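Side-chain contacts in hydrogenase maturation factor (Thermoanaerobacter tengcongensis, PDB 3VTH), which probably transfers a carbamoyl group from carbamoyl phosphate, with ATP, to the C-terminal cysteine of HypE during maturation of [NiFe]-hydrogenases: residues Val23-Arg26 with Pro27-Phe30; Asn70-Ser73 with Leu74-Ile77; Gly112-Glu115 with Asp116-Arg119; Pro162-Glu165 with Lys166-Arg169. All coordinates share one frame; numbering follows the deposited sequence.

Interaction 1: residues Val23-Arg26 with Pro27-Phe30; sequences VGFR and PFVF. With PO4 (phosphate ion), chain E.
Phe28 has CG anti to the backbone N (chi1 175°), which lays its ring beside that of Phe25, both side chains pointing the same way. Phe25 CE2 reaches the edge of the Phe28 ring at CD1, 3.8 Å away. The ring planes stand oblique, at 63° to each other. Val29 also meets the Phe25 ring, CG2 lying 3.9 Å from CD2. Along the backbone, Phe28 N, Val29 N and Phe30 N are hydrogen-bonded to Gly24 O, Phe25 O and Arg26 O respectively. Gly24 is the N-cap.

A phosphate ion, probably from the crystallisation liquor, sits at this helix start. Gly24 N donates to phosphate O1 at 2.8 Å. Phosphate O2 accepts from both Val23 N and Phe25 N. Gly22 N is a further donor. The Arg26 chain bends at chi3 (-71°) and brings the guanidinium edge to the ion. Arg26 NE bonds to O4 at 2.8 Å and Arg26 NH2 to O3 at 2.8 Å. Arg26 N also donates to O4. Asp152 takes Arg26 NH1 in a salt bridge and so helps to position the group. This cradle of backbone N-H groups and one arginine is typical of the acylphosphatase active site, where Arg26 is a predicted catalytic residue.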
# COMPACT_ATOMS: atom_id res chain seq x y z
N VAL A 23 4.01 -9.71 19.82
CA VAL A 23 2.96 -10.65 19.40
C VAL A 23 2.57 -11.55 20.57
O VAL A 23 1.80 -12.49 20.42
CB VAL A 23 3.40 -11.49 18.14
CG1 VAL A 23 3.81 -10.56 16.99
CG2 VAL A 23 4.58 -12.44 18.47
N GLY A 24 3.10 -11.24 21.76
CA GLY A 24 2.90 -12.12 22.92
C GLY A 24 3.66 -13.43 22.82
O GLY A 24 3.25 -14.45 23.39
N PHE A 25 4.81 -13.40 22.14
CA PHE A 25 5.65 -14.59 22.05
C PHE A 25 6.30 -14.97 23.39
O PHE A 25 6.43 -16.15 23.71
CB PHE A 25 6.70 -14.44 20.96
CG PHE A 25 6.76 -15.61 20.01
CD1 PHE A 25 6.82 -15.39 18.63
CD2 PHE A 25 6.77 -16.92 20.48
CE1 PHE A 25 6.90 -16.47 17.73
CE2 PHE A 25 6.85 -18.02 19.60
CZ PHE A 25 6.91 -17.79 18.22
N ARG A 26 6.72 -13.98 24.18
CA ARG A 26 7.30 -14.27 25.49
C ARG A 26 6.31 -14.95 26.43
O ARG A 26 6.62 -16.03 26.94
CB ARG A 26 7.98 -13.03 26.10
CG ARG A 26 9.30 -12.67 25.38
CD ARG A 26 9.83 -11.32 25.79
NE ARG A 26 9.00 -10.22 25.25
CZ ARG A 26 9.21 -8.93 25.50
NH1 ARG A 26 10.23 -8.54 26.27
NH2 ARG A 26 8.40 -8.02 24.95
N PRO A 27 5.10 -14.38 26.63
CA PRO A 27 4.14 -15.10 27.48
C PRO A 27 3.71 -16.47 26.93
O PRO A 27 3.54 -17.41 27.71
CB PRO A 27 2.93 -14.15 27.58
CG PRO A 27 3.12 -13.13 26.50
CD PRO A 27 4.62 -13.01 26.32
N PHE A 28 3.55 -16.58 25.61
CA PHE A 28 3.26 -17.85 24.96
C PHE A 28 4.34 -18.92 25.31
O PHE A 28 4.02 -20.01 25.75
CB PHE A 28 3.17 -17.64 23.43
CG PHE A 28 2.99 -18.92 22.63
CD1 PHE A 28 3.98 -19.34 21.76
CD2 PHE A 28 1.85 -19.69 22.77
CE1 PHE A 28 3.84 -20.52 21.02
CE2 PHE A 28 1.69 -20.88 22.03
CZ PHE A 28 2.69 -21.28 21.15
N VAL A 29 5.61 -18.56 25.16
CA VAL A 29 6.71 -19.50 25.44
C VAL A 29 6.72 -19.88 26.91
O VAL A 29 6.88 -21.05 27.25
CB VAL A 29 8.07 -18.92 24.96
CG1 VAL A 29 9.27 -19.64 25.60
CG2 VAL A 29 8.14 -19.00 23.42
N PHE A 30 6.52 -18.89 27.77
CA PHE A 30 6.48 -19.16 29.20
C PHE A 30 5.45 -20.24 29.52
O PHE A 30 5.71 -21.19 30.27
CB PHE A 30 6.16 -17.88 29.99
CG PHE A 30 6.06 -18.11 31.48
CD1 PHE A 30 4.85 -18.47 32.06
CD2 PHE A 30 7.18 -17.94 32.30
CE1 PHE A 30 4.75 -18.68 33.45
CE2 PHE A 30 7.10 -18.16 33.69
CZ PHE A 30 5.89 -18.53 34.27
P PO4 E . 6.26 -10.11 22.81
O1 PO4 E . 4.91 -9.45 22.91
O2 PO4 E . 6.29 -11.06 21.64
O3 PO4 E . 7.29 -9.04 22.56
O4 PO4 E . 6.56 -10.87 24.08

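Interaction 2: residues Asn70-Ser73 with Leu74-Ile77; sequences NPPS and LSVI
Ser75 turns its hydroxyl back onto the carbonyl of Pro72 and closes a type I beta turn from Pro72 to Ser75. Two bonds from the same residue grip Pro72 O. Ser75 OG donates at 2.8 Å, lying in the carbonyl plane on a lone pair. Ser75 N donates to Pro72 O at 3.1 Å from above that plane, 59° out of it. The serine torsion explains the first bond: OG stands between its own backbone N and carbonyl carbon (chi1 75°), which faces it to the turn.

The tight part lies on the proline side. Pro71 CB is 3.4 Å from Ser75 OG, and the same CB meets Ile77 CD1 at 3.6 Å. The isoleucine reaches the ring with the end of its longer branch, and the two side chains meet at a slant. The Pro72 ring is more distant, with CD 3.9 Å from Ser75 OG.

The loose side is wet. One water lies 3.1 Å from Pro72 O and 3.0 Å from Ser75 O, and so joins the two ends of the turn. A second lies 2.9 Å from Ser73 O and close to Ser75 O as well. Ser73 is exposed; its carbonyl, not its hydroxyl, meets this second water.

The turn joins helix 57-69 to edge strand 76-85 of the acylphosphatase sheet. Phe25 and Phe28 of helix 25-35 pack on Pro72, and Phe25 also touches Ile77. The Leu74 side chain packs on Val23 and Met111, while Val76 pairs its backbone with Ile19.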
# COMPACT_ATOMS: atom_id res chain seq x y z
N ASN A 70 1.13 -23.86 16.47
CA ASN A 70 0.27 -22.70 16.74
C ASN A 70 0.98 -21.54 17.38
O ASN A 70 0.79 -21.24 18.55
CB ASN A 70 -1.04 -23.06 17.46
CG ASN A 70 -0.82 -23.83 18.70
OD1 ASN A 70 -0.76 -25.07 18.68
ND2 ASN A 70 -0.74 -23.13 19.83
N PRO A 71 1.83 -20.87 16.58
CA PRO A 71 2.51 -19.69 17.04
C PRO A 71 1.49 -18.57 17.28
O PRO A 71 0.34 -18.67 16.84
CB PRO A 71 3.42 -19.34 15.85
CG PRO A 71 2.72 -19.84 14.68
CD PRO A 71 2.03 -21.09 15.13
N PRO A 72 1.91 -17.50 17.96
CA PRO A 72 0.96 -16.41 18.22
C PRO A 72 0.36 -15.88 16.92
O PRO A 72 1.00 -15.92 15.87
CB PRO A 72 1.84 -15.36 18.90
CG PRO A 72 2.97 -16.20 19.57
CD PRO A 72 3.24 -17.24 18.53
N SER A 73 -0.88 -15.38 17.02
CA SER A 73 -1.70 -14.93 15.90
C SER A 73 -1.05 -13.87 15.01
O SER A 73 -1.25 -13.85 13.78
CB SER A 73 -3.03 -14.38 16.45
OG SER A 73 -3.86 -13.93 15.40
N LEU A 74 -0.30 -12.96 15.63
CA LEU A 74 0.33 -11.86 14.88
C LEU A 74 1.75 -12.16 14.41
O LEU A 74 2.35 -11.34 13.71
CB LEU A 74 0.33 -10.58 15.72
CG LEU A 74 -1.01 -9.96 16.12
CD1 LEU A 74 -0.71 -8.63 16.86
CD2 LEU A 74 -1.95 -9.73 14.92
N SER A 75 2.30 -13.30 14.82
CA SER A 75 3.65 -13.67 14.42
C SER A 75 3.71 -13.97 12.91
O SER A 75 2.74 -14.43 12.31
CB SER A 75 4.20 -14.85 15.25
OG SER A 75 3.62 -16.10 14.85
N VAL A 76 4.83 -13.62 12.29
CA VAL A 76 5.12 -14.06 10.94
C VAL A 76 6.53 -14.63 11.03
O VAL A 76 7.51 -13.91 10.85
CB VAL A 76 5.04 -12.92 9.89
CG1 VAL A 76 5.34 -13.45 8.47
CG2 VAL A 76 3.66 -12.20 9.95
N ILE A 77 6.61 -15.92 11.35
CA ILE A 77 7.88 -16.61 11.55
C ILE A 77 8.51 -16.99 10.22
O ILE A 77 7.86 -17.62 9.38
CB ILE A 77 7.68 -17.90 12.39
CG1 ILE A 77 7.14 -17.55 13.79
CG2 ILE A 77 8.98 -18.74 12.45
CD1 ILE A 77 6.71 -18.78 14.61
O HOH W 1 0.58 -16.49 12.82
O HOH W 2 0.33 -13.76 11.32

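Interaction 3: residues Gly112-Glu115 with Asp116-Arg119; sequences GVCE and DCLR. With ZN (zinc ion), chain C.
Cys114 SG is gripped by a zinc ion and by a backbone N-H. It binds the zinc at 2.3 Å and accepts from Cys117 N at 3.4 Å, with an N-H...S angle of 165°. This is the CxxC half of a Cys4 zinc site in the first HypF finger. Cys136 and Cys139 complete the site.

Cys114 is also the N-cap of helix 115-121. Its SG stands between its backbone N and carbonyl carbon (chi1 73°), where it can serve both the metal and the helix start. Cys117, one turn on, supplies the second thiolate. The N-H bond probably tempers the negative charge on the first sulfur. Leu118 N bonds to Cys114 O and Arg119 N to Glu115 O, continuing the helix.

Val113 closes the apolar side. Its CG1 lies 3.7 Å from Cys117 CB and 3.8 Å from Leu118 N. Tyr315 of helix 312-320 packs against both Val113 and Leu118. On the outer side Arg119 bends back at chi3 (-46°), one face of its guanidinium lying over Glu115 O. Arg119 NH2 is modelled only 2.4 Å from Asp116 OD1; a salt bridge is likely, but its exact geometry is doubtful. Beside the metal, Cys117 SG and Cys114 SG are 3.8 Å apart.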
# COMPACT_ATOMS: atom_id res chain seq x y z
N GLY A 112 -5.82 -4.08 13.86
CA GLY A 112 -7.19 -3.87 14.32
C GLY A 112 -7.53 -4.65 15.58
O GLY A 112 -6.89 -5.66 15.89
N VAL A 113 -8.53 -4.16 16.31
CA VAL A 113 -8.99 -4.75 17.58
C VAL A 113 -9.35 -6.23 17.38
O VAL A 113 -10.07 -6.58 16.45
CB VAL A 113 -10.23 -4.00 18.11
CG1 VAL A 113 -10.63 -4.50 19.51
CG2 VAL A 113 -9.99 -2.48 18.13
N CYS A 114 -8.82 -7.09 18.26
CA CYS A 114 -9.14 -8.52 18.23
C CYS A 114 -10.52 -8.79 18.82
O CYS A 114 -11.10 -7.94 19.50
CB CYS A 114 -8.06 -9.35 18.96
SG CYS A 114 -8.08 -9.21 20.77
N GLU A 115 -11.05 -9.99 18.58
CA GLU A 115 -12.37 -10.31 19.10
C GLU A 115 -12.45 -10.35 20.64
O GLU A 115 -13.49 -10.04 21.21
CB GLU A 115 -12.92 -11.61 18.48
CG GLU A 115 -12.33 -12.90 19.04
CD GLU A 115 -13.02 -14.15 18.50
OE1 GLU A 115 -14.22 -14.36 18.79
OE2 GLU A 115 -12.35 -14.93 17.79
N ASP A 116 -11.36 -10.71 21.32
CA ASP A 116 -11.35 -10.74 22.80
C ASP A 116 -11.42 -9.33 23.39
O ASP A 116 -12.16 -9.10 24.34
CB ASP A 116 -10.12 -11.46 23.36
CG ASP A 116 -10.10 -12.94 23.01
OD1 ASP A 116 -11.10 -13.62 23.26
OD2 ASP A 116 -9.08 -13.42 22.48
N CYS A 117 -10.65 -8.40 22.84
CA CYS A 117 -10.70 -7.01 23.31
C CYS A 117 -12.06 -6.39 23.01
O CYS A 117 -12.58 -5.64 23.83
CB CYS A 117 -9.59 -6.16 22.68
SG CYS A 117 -7.95 -6.52 23.40
N LEU A 118 -12.62 -6.69 21.85
CA LEU A 118 -13.93 -6.17 21.47
C LEU A 118 -15.03 -6.65 22.43
O LEU A 118 -15.91 -5.87 22.79
CB LEU A 118 -14.28 -6.55 20.02
CG LEU A 118 -15.53 -5.92 19.40
CD1 LEU A 118 -15.41 -4.41 19.38
CD2 LEU A 118 -15.74 -6.45 17.97
N ARG A 119 -14.97 -7.91 22.84
CA ARG A 119 -15.90 -8.45 23.84
C ARG A 119 -15.77 -7.70 25.16
O ARG A 119 -16.77 -7.30 25.75
CB ARG A 119 -15.65 -9.95 24.07
CG ARG A 119 -16.74 -10.66 24.88
CD ARG A 119 -16.22 -11.92 25.60
NE ARG A 119 -15.40 -12.76 24.73
CZ ARG A 119 -14.07 -12.80 24.75
NH1 ARG A 119 -13.37 -12.06 25.61
NH2 ARG A 119 -13.44 -13.58 23.89
ZN ZN C . -6.82 -7.53 21.69

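Interaction 4: residues Pro162-Glu165 with Lys166-Arg169; sequences PMCE and KCSR. With ZN (zinc ion), chain D.
The backbone turns from an extended approach at Met163 and Cys164 into helix 165-171, with Cys164 as N-cap and Ser168 N bonded to Cys164 O at 2.9 Å. Arg169 N follows with a bond to Glu165 O. The Cys164 side chain caps the helix: its SG accepts from Cys167 N at 3.4 Å, with an angle of 161° at the hydrogen. The same SG binds zinc at 2.3 Å. Cys167 SG binds the ion at 2.3 Å too, and the two sulfurs lie 3.7 Å apart. This is the CxxC half of a Cys4 site in the second HypF finger. Cys186 and Cys189 supply the other two ligands.

Met163 lies alongside the first turn. Its chain is bent at the last torsion, and SD rests 4.0 Å from Ser168 CA. Its CB also approaches Cys167 CB.

The outer side carries charge. Glu165 holds CG trans to its backbone N (chi1 -174°) and extends past the arginine, touching Arg169 NH1 at 3.8 Å with CG. The carboxylate and guanidinium planes are 60° apart. Glu165 OE1 and Arg169 NH1 are 4.3 Å apart, beyond a salt bridge, though their opposite charges probably still attract. The guanidinium has one face over Glu165 O, and Lys166 CA also lies above its plane.

Helix 165-171 follows helix 115-121 in the chain. Arg127 and Arg128, in a loop, touch Cys167, and loop residues Arg153 and Val184 pack on Met163. Ser168 O is hydrogen-bonded to His172 ND1, just past the helix.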
# COMPACT_ATOMS: atom_id res chain seq x y z
N PRO A 162 3.16 4.64 33.03
CA PRO A 162 3.45 3.49 33.91
C PRO A 162 2.17 2.77 34.36
O PRO A 162 1.17 3.43 34.65
CB PRO A 162 4.17 4.13 35.10
CG PRO A 162 3.75 5.54 35.09
CD PRO A 162 3.58 5.91 33.63
N MET A 163 2.23 1.45 34.41
CA MET A 163 1.06 0.63 34.75
C MET A 163 0.61 0.91 36.18
O MET A 163 1.44 1.04 37.08
CB MET A 163 1.39 -0.87 34.68
CG MET A 163 1.72 -1.43 33.32
SD MET A 163 2.18 -3.19 33.48
CE MET A 163 3.74 -3.10 34.38
N CYS A 164 -0.70 0.97 36.36
CA CYS A 164 -1.30 1.01 37.69
C CYS A 164 -1.15 -0.36 38.36
O CYS A 164 -0.77 -1.35 37.70
CB CYS A 164 -2.78 1.39 37.61
SG CYS A 164 -3.83 0.09 36.89
N GLU A 165 -1.45 -0.42 39.65
CA GLU A 165 -1.36 -1.65 40.44
C GLU A 165 -2.18 -2.80 39.84
O GLU A 165 -1.74 -3.94 39.83
CB GLU A 165 -1.79 -1.36 41.89
CG GLU A 165 -1.61 -2.53 42.85
CD GLU A 165 -2.07 -2.22 44.28
OE1 GLU A 165 -2.91 -1.31 44.49
OE2 GLU A 165 -1.59 -2.89 45.22
N LYS A 166 -3.38 -2.49 39.34
CA LYS A 166 -4.22 -3.54 38.76
C LYS A 166 -3.67 -4.09 37.44
O LYS A 166 -3.69 -5.30 37.20
CB LYS A 166 -5.65 -3.04 38.54
CG LYS A 166 -6.45 -2.88 39.81
CD LYS A 166 -7.94 -2.91 39.48
CE LYS A 166 -8.51 -1.52 39.28
NZ LYS A 166 -8.95 -0.96 40.61
N CYS A 167 -3.17 -3.20 36.59
CA CYS A 167 -2.61 -3.63 35.31
C CYS A 167 -1.33 -4.42 35.52
O CYS A 167 -1.08 -5.39 34.82
CB CYS A 167 -2.36 -2.43 34.39
SG CYS A 167 -3.89 -1.80 33.68
N SER A 168 -0.53 -3.99 36.49
CA SER A 168 0.69 -4.69 36.87
C SER A 168 0.43 -6.10 37.42
O SER A 168 1.19 -7.04 37.14
CB SER A 168 1.47 -3.88 37.90
OG SER A 168 2.64 -4.57 38.28
N ARG A 169 -0.67 -6.27 38.15
CA ARG A 169 -1.10 -7.57 38.62
C ARG A 169 -1.46 -8.48 37.47
O ARG A 169 -1.07 -9.61 37.42
CB ARG A 169 -2.26 -7.46 39.62
CG ARG A 169 -1.82 -6.96 41.00
CD ARG A 169 -2.87 -7.00 42.14
NE ARG A 169 -4.25 -6.83 41.70
CZ ARG A 169 -5.04 -5.81 42.01
NH1 ARG A 169 -4.64 -4.83 42.80
NH2 ARG A 169 -6.27 -5.77 41.53
ZN ZN D . -4.10 0.31 34.59

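How the interactions relate
Interactions 1 and 2 belong to the acylphosphatase part and touch each other. Phe25 CZ lies 3.7 Å from Pro72 CD, and Val23 CG1 is 3.7 Å from Leu74 C. The turn at 70-77 thus packs against the start of the phosphate-binding helix. Interactions 3 and 4 are the equivalent CxxC helix starts of two successive zinc fingers, with centres about 21 Å apart. Nearest atoms of interactions 2 and 3 are about 6 Å apart, and the Leu74 side chain is about 8 Å from the zinc of interaction 3. Interaction 1, with the predicted active-site Arg26, is about 19 Å from each finger contact between centres.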